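Local coordinates for extracellular matrix-binding protein ebh (Staphylococcus aureus subsp. aureus, PDB 4KJM) that probably serves as a bacterial adhesin that binds the extracellular matrix, through a long helical region that includes FIVAR and GA modules, at residues G5-Q8 and T9-D13. Sequence-based numbering, arbitrary orientation.
Sequences GNLQ and TAIND. With ZN (zinc ion), chain E.
Four successive i to i+4 backbone bonds join G5-Q8 to T9-D13 along helix 2-11: T9 N to G5 O, A10 N to N6 O, I11 N to L7 O and N12 N to Q8 O, the last 3.0 Å long. Each carbonyl of G5-Q8 is thereby occupied. G5 O takes a further bond, from K82 of the second subunit. The hydroxyl of T9 is turned back over the same turn, OG1 anti to the carbonyl carbon (chi1 -63°), and lies 3.0 Å from G5 O; it is hydrogen-bonded to N79 OD1 and to K82 NZ of that subunit, the same lysine that reaches G5 O. On another face, L7 CG and I11 CG2 meet loosely at 4.5 Å, both side chains packing against A41 of helix 28-44. The amides of Q8 and N12, planes 56° apart, merely pass each other, NE2 of Q8 being 4.0 Å from ND2 of N12. D13 N turns to A10 O, an i to i+3 bond of 3.3 Å, and its side chain binds zinc through OD1 at 1.9 Å; the metal's shell also includes water and one atom from outside these residues. OD2 forms a salt bridge with K69. With the carbonyls of 5-8 satisfied inside the helix, the T9 and D13 side chains can make polar links outward, to the second subunit, the zinc and helix 55-71.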
# COMPACT_ATOMS: atom_id res chain seq x y z
N GLY A 5 2.65 11.89 -15.76
CA GLY A 5 1.79 10.74 -15.54
C GLY A 5 2.17 9.87 -14.34
O GLY A 5 1.33 9.46 -13.56
N ASN A 6 3.45 9.56 -14.23
CA ASN A 6 3.95 8.81 -13.10
C ASN A 6 3.75 9.56 -11.79
O ASN A 6 3.45 8.96 -10.79
CB ASN A 6 5.42 8.45 -13.27
CG ASN A 6 5.61 7.22 -14.12
OD1 ASN A 6 5.02 7.09 -15.17
ND2 ASN A 6 6.44 6.30 -13.65
N LEU A 7 3.98 10.87 -11.80
CA LEU A 7 3.81 11.67 -10.60
C LEU A 7 2.36 11.63 -10.14
O LEU A 7 2.06 11.45 -8.99
CB LEU A 7 4.26 13.12 -10.87
CG LEU A 7 4.30 14.06 -9.65
CD1 LEU A 7 5.15 13.50 -8.54
CD2 LEU A 7 4.77 15.43 -10.04
N GLN A 8 1.46 11.78 -11.10
CA GLN A 8 0.02 11.71 -10.85
C GLN A 8 -0.37 10.40 -10.25
O GLN A 8 -1.18 10.37 -9.34
CB GLN A 8 -0.71 11.95 -12.19
CG GLN A 8 -0.60 13.39 -12.60
CD GLN A 8 -1.93 14.05 -12.47
OE1 GLN A 8 -2.50 14.54 -13.49
NE2 GLN A 8 -2.50 13.94 -11.27
N THR A 9 0.19 9.30 -10.78
CA THR A 9 -0.05 7.97 -10.23
C THR A 9 0.27 7.96 -8.66
O THR A 9 -0.57 7.59 -7.80
CB THR A 9 0.68 6.90 -11.09
OG1 THR A 9 0.16 6.89 -12.44
CG2 THR A 9 0.53 5.54 -10.53
N ALA A 10 1.42 8.54 -8.29
CA ALA A 10 1.68 8.76 -6.84
C ALA A 10 0.73 9.75 -6.09
O ALA A 10 0.29 9.46 -4.97
CB ALA A 10 3.15 9.12 -6.70
N ILE A 11 0.38 10.92 -6.59
CA ILE A 11 -0.41 11.83 -5.75
C ILE A 11 -1.87 11.28 -5.56
O ILE A 11 -2.48 11.46 -4.53
CB ILE A 11 -0.35 13.35 -6.10
CG1 ILE A 11 -1.41 13.78 -7.04
CG2 ILE A 11 0.98 13.79 -6.65
CD1 ILE A 11 -2.57 14.45 -6.35
N ASN A 12 -2.40 10.62 -6.57
CA ASN A 12 -3.78 10.15 -6.58
C ASN A 12 -3.95 8.95 -5.63
O ASN A 12 -5.04 8.49 -5.36
CB ASN A 12 -4.18 9.75 -7.99
CG ASN A 12 -4.51 10.92 -8.89
OD1 ASN A 12 -4.70 12.04 -8.43
ND2 ASN A 12 -4.59 10.66 -10.18
N ASP A 13 -2.84 8.46 -5.10
CA ASP A 13 -2.90 7.38 -4.14
C ASP A 13 -2.87 7.81 -2.67
O ASP A 13 -2.93 7.02 -1.77
CB ASP A 13 -1.79 6.41 -4.38
CG ASP A 13 -2.01 5.15 -3.67
OD1 ASP A 13 -3.16 4.76 -3.63
OD2 ASP A 13 -1.05 4.59 -3.16
ZN ZN E . -3.80 3.02 -3.15
O HOH W 1 -2.69 2.62 -1.80
O HOH W 2 -6.06 2.85 -3.92
O HOH W 3 -4.06 2.46 -1.23